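Local coordinates for protein peptidoglycan D,D-transpeptidase PbpA (Mycobacterium tuberculosis, PDB 3UN7) that probably cross-links cell-wall peptidoglycan as a penicillin-binding D,D-transpeptidase and helps regulate cell length, at residues S193-K196 with V197-T200; T398-G402 with T403-H407. All blocks are in the same frame, centred on the assembly; numbering follows the deposited sequence.

Contact 1 belongs to the core of the transpeptidase domain and contact 2 to its surface. Residues 193-200 carry the SXXK motif with the probable nucleophile and the first turn of helix 196-205, and their chemistry is that of a buried helix start: direct backbone bonds, a threonine hydroxyl on a carbonyl, and an aliphatic chain over a phenyl ring. Residues 398-407 leave the end strand of the five-stranded sheet and turn back through a loop joined by the crossing of Glu-400 and Pro-405, a water bridge and a CA-H...O contact, with no direct hydrogen bond between the halves. The two meet at the catalytic cleft, where Ser-193 N lies 3.1 Å from Thr-398 O, probably as a hydrogen bond.

Contact 1: residues S193-K196 with V197-T200; sequences STFK and VITT
With chi1 of Phe-195 at -154°, its CG lies roughly opposite the backbone N, and the ring stands out from the backbone beside Ile-198, whose CG1 is turned beside its own backbone N (chi1 -59°). Ile-198 CB sits over the ring centre, 3.9 Å from the Phe-195 centroid, in a CH-pi contact; Ile-198 CG1 lies 3.5 Å from Phe-195 CE1, and Ile-198 CG2 is nearest to Phe-195 CZ. The backbone here passes from a 3-10 segment into helix 196-205. Val-197 N bonds Thr-194 O and Thr-199 N bonds Phe-195 O, both at 3.1 Å. Lys-196 O is gripped twice by Thr-200, by N at 2.9 Å and by a short bond from OG1 at 2.5 Å. Thr-199 turns its hydroxyl to Ser-307 O instead. Ser-193 to Lys-196 form the SXXK motif of penicillin-binding proteins, Ser-193 probably being the nucleophile that forms the acyl-ester. The extended Lys-196 chain carries NZ to Ser-252 OG and Asn-254 OD1, the polar residues of the SXN motif. Main-chain bonds and the Phe-195/Ile-198 pair thus fix the helix start, while side-chain bonds set the lysine amine between two active-site motifs.

Contact 2: residues T398-G402 with T403-H407; sequences TAEHG and TDPRH
The loop between strands 393-399 and 411-418, the edge hairpin of the transpeptidase sheet, folds back just beyond the KTG motif strand and sets Glu-400 against Pro-405. The two side chains cross at about a right angle: Glu-400 CB meets Pro-405 CB at 3.7 Å, and the carboxylate oxygen OE1 comes to 3.4 Å from the same Pro-405 CB. With CG beside its backbone N (chi1 -62°) and the chain extended beyond it, the glutamate passes across the Pro-405 carbonyl, Glu-400 CD 3.4 Å from Pro-405 O. The Glu-400 side chain is about 9 Å from that of Ser-193, the probable nucleophile. Its backbone N is held by Gln-310 OE1. The chain reverses through Gly-402, whose positive phi of 83° turns it into the exposed Thr-403. No direct hydrogen bond joins 398-402 to 403-407; one water bridges them, accepting from His-401 N at 3.0 Å and donating to Pro-405 O at 2.7 Å. The His-401 ring turns away from 403-407, stacks with His-411 of strand 411-418, and its NE2 bonds Pro-409 O in the loop before that strand. The carbonyl of His-401 is buried without a conventional partner; what it meets is Pro-405 CA, in a CA-H...O contact at 3.4 Å from His-401 O.

Contact 1: residues S193-K196 with V197-T200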
loop_
_atom_site.group_PDB
_atom_site.type_symbol
_atom_site.label_atom_id
_atom_site.label_comp_id
_atom_site.label_asym_id
_atom_site.label_seq_id
_atom_site.Cartn_x
_atom_site.Cartn_y
_atom_site.Cartn_z
ATOM N N SER A 193 -2.941 6.353 13.829
ATOM C CA SER A 193 -4.271 6.961 13.744
ATOM C C SER A 193 -5.158 6.443 12.608
ATOM O O SER A 193 -6.386 6.507 12.716
ATOM C CB SER A 193 -4.144 8.483 13.612
ATOM O OG SER A 193 -3.445 8.998 14.725
ATOM N N THR A 194 -4.558 5.949 11.523
ATOM C CA THR A 194 -5.371 5.392 10.426
ATOM C C THR A 194 -6.209 4.190 10.901
ATOM O O THR A 194 -7.278 3.901 10.348
ATOM C CB THR A 194 -4.539 4.969 9.173
ATOM O OG1 THR A 194 -3.492 4.066 9.545
ATOM C CG2 THR A 194 -3.960 6.186 8.428
ATOM N N PHE A 195 -5.709 3.503 11.932
ATOM C CA PHE A 195 -6.369 2.314 12.477
ATOM C C PHE A 195 -7.675 2.616 13.207
ATOM O O PHE A 195 -8.486 1.716 13.422
ATOM C CB PHE A 195 -5.428 1.524 13.393
ATOM C CG PHE A 195 -5.766 0.060 13.476
ATOM C CD1 PHE A 195 -5.675 -0.750 12.346
ATOM C CD2 PHE A 195 -6.212 -0.503 14.662
ATOM C CE1 PHE A 195 -5.996 -2.093 12.413
ATOM C CE2 PHE A 195 -6.540 -1.854 14.724
ATOM C CZ PHE A 195 -6.421 -2.645 13.595
ATOM N N LYS A 196 -7.896 3.883 13.554
ATOM C CA LYS A 196 -9.185 4.309 14.115
ATOM C C LYS A 196 -10.336 4.019 13.145
ATOM O O LYS A 196 -11.496 3.989 13.535
ATOM C CB LYS A 196 -9.150 5.787 14.503
ATOM C CG LYS A 196 -8.076 6.133 15.515
ATOM C CD LYS A 196 -7.936 7.645 15.683
ATOM C CE LYS A 196 -6.898 7.992 16.732
ATOM N NZ LYS A 196 -6.508 9.434 16.646
ATOM N N VAL A 197 -10.012 3.797 11.875
ATOM C CA VAL A 197 -11.012 3.331 10.918
ATOM C C VAL A 197 -11.508 1.937 11.339
ATOM O O VAL A 197 -12.705 1.658 11.304
ATOM C CB VAL A 197 -10.449 3.295 9.477
ATOM C CG1 VAL A 197 -11.419 2.596 8.534
ATOM C CG2 VAL A 197 -10.144 4.721 8.978
ATOM N N ILE A 198 -10.586 1.071 11.752
ATOM C CA ILE A 198 -10.953 -0.281 12.169
ATOM C C ILE A 198 -11.663 -0.258 13.518
ATOM O O ILE A 198 -12.682 -0.936 13.705
ATOM C CB ILE A 198 -9.716 -1.226 12.191
ATOM C CG1 ILE A 198 -9.057 -1.301 10.803
ATOM C CG2 ILE A 198 -10.082 -2.616 12.697
ATOM C CD1 ILE A 198 -10.011 -1.564 9.632
ATOM N N THR A 199 -11.139 0.535 14.453
ATOM C CA THR A 199 -11.751 0.667 15.769
ATOM C C THR A 199 -13.194 1.158 15.615
ATOM O O THR A 199 -14.106 0.629 16.258
ATOM C CB THR A 199 -10.944 1.627 16.680
ATOM O OG1 THR A 199 -9.581 1.192 16.749
ATOM C CG2 THR A 199 -11.553 1.707 18.106
ATOM N N THR A 200 -13.393 2.158 14.761
ATOM C CA THR A 200 -14.726 2.713 14.503
ATOM C C THR A 200 -15.654 1.678 13.866
ATOM O O THR A 200 -16.806 1.542 14.289
ATOM C CB THR A 200 -14.653 3.976 13.614
ATOM O OG1 THR A 200 -13.751 4.916 14.212
ATOM C CG2 THR A 200 -16.030 4.622 13.431
#

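Contact 2: residues T398-G402 with T403-H407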
loop_
_atom_site.group_PDB
_atom_site.type_symbol
_atom_site.label_atom_id
_atom_site.label_comp_id
_atom_site.label_asym_id
_atom_site.label_seq_id
_atom_site.Cartn_x
_atom_site.Cartn_y
_atom_site.Cartn_z
ATOM N N THR A 398 -0.562 9.778 12.258
ATOM C CA THR A 398 0.829 9.483 12.525
ATOM C C THR A 398 0.889 8.151 13.235
ATOM O O THR A 398 -0.121 7.669 13.743
ATOM C CB THR A 398 1.486 10.527 13.449
ATOM O OG1 THR A 398 0.837 10.495 14.717
ATOM C CG2 THR A 398 1.359 11.906 12.882
ATOM N N ALA A 399 2.087 7.575 13.259
ATOM C CA ALA A 399 2.334 6.292 13.889
ATOM C C ALA A 399 3.723 6.285 14.515
ATOM O O ALA A 399 4.723 6.395 13.805
ATOM C CB ALA A 399 2.213 5.174 12.861
ATOM N N GLU A 400 3.769 6.171 15.842
ATOM C CA GLU A 400 5.015 5.955 16.577
ATOM C C GLU A 400 5.609 4.596 16.221
ATOM O O GLU A 400 4.878 3.685 15.848
ATOM C CB GLU A 400 4.772 6.052 18.087
ATOM C CG GLU A 400 4.280 7.417 18.540
ATOM C CD GLU A 400 4.422 7.646 20.046
ATOM O OE1 GLU A 400 4.672 6.673 20.805
ATOM O OE2 GLU A 400 4.297 8.815 20.465
ATOM N N HIS A 401 6.932 4.459 16.328
ATOM C CA HIS A 401 7.612 3.226 15.919
ATOM C C HIS A 401 8.962 3.038 16.609
ATOM O O HIS A 401 9.516 3.979 17.177
ATOM C CB HIS A 401 7.816 3.197 14.390
ATOM C CG HIS A 401 8.567 4.377 13.862
ATOM N ND1 HIS A 401 9.907 4.325 13.537
ATOM C CD2 HIS A 401 8.172 5.653 13.627
ATOM C CE1 HIS A 401 10.300 5.515 13.114
ATOM N NE2 HIS A 401 9.268 6.340 13.165
ATOM N N GLY A 402 9.491 1.822 16.532
ATOM C CA GLY A 402 10.833 1.525 17.008
ATOM C C GLY A 402 10.872 1.261 18.491
ATOM O O GLY A 402 9.831 1.061 19.127
ATOM N N THR A 403 12.084 1.269 19.040
ATOM C CA THR A 403 12.321 0.959 20.449
ATOM C C THR A 403 12.285 2.213 21.333
ATOM O O THR A 403 12.248 2.118 22.569
ATOM C CB THR A 403 13.673 0.238 20.626
ATOM O OG1 THR A 403 14.718 1.040 20.063
ATOM C CG2 THR A 403 13.656 -1.116 19.922
ATOM N N ASP A 404 12.299 3.382 20.690
ATOM C CA ASP A 404 12.153 4.666 21.381
ATOM C C ASP A 404 11.087 5.542 20.692
ATOM O O ASP A 404 11.412 6.596 20.132
ATOM C CB ASP A 404 13.511 5.380 21.453
ATOM C CG ASP A 404 13.476 6.650 22.298
ATOM O OD1 ASP A 404 12.642 6.749 23.226
ATOM O OD2 ASP A 404 14.296 7.551 22.029
ATOM N N PRO A 405 9.808 5.103 20.732
ATOM C CA PRO A 405 8.714 5.760 19.998
ATOM C C PRO A 405 8.391 7.189 20.430
ATOM O O PRO A 405 7.824 7.945 19.636
ATOM C CB PRO A 405 7.508 4.845 20.262
ATOM C CG PRO A 405 7.841 4.119 21.513
ATOM C CD PRO A 405 9.325 3.923 21.474
ATOM N N ARG A 406 8.744 7.557 21.662
ATOM C CA ARG A 406 8.398 8.883 22.187
ATOM C C ARG A 406 9.308 9.997 21.670
ATOM O O ARG A 406 8.979 11.179 21.781
ATOM C CB ARG A 406 8.366 8.891 23.725
ATOM C CG ARG A 406 7.204 8.099 24.326
ATOM C CD ARG A 406 6.364 8.949 25.266
ATOM N NE ARG A 406 7.069 9.347 26.484
ATOM C CZ ARG A 406 6.569 10.169 27.409
ATOM N NH1 ARG A 406 5.354 10.693 27.260
ATOM N NH2 ARG A 406 7.285 10.473 28.485
ATOM N N HIS A 407 10.442 9.616 21.090
ATOM C CA HIS A 407 11.423 10.588 20.616
ATOM C C HIS A 407 11.611 10.542 19.099
ATOM O O HIS A 407 11.780 11.585 18.458
ATOM C CB HIS A 407 12.755 10.389 21.348
ATOM C CG HIS A 407 12.673 10.638 22.823
ATOM N ND1 HIS A 407 12.085 9.749 23.699
ATOM C CD2 HIS A 407 13.101 11.678 23.577
ATOM C CE1 HIS A 407 12.155 10.229 24.927
ATOM N NE2 HIS A 407 12.766 11.401 24.882
HETATM O O HOH W 1 7.858 7.218 17.044
#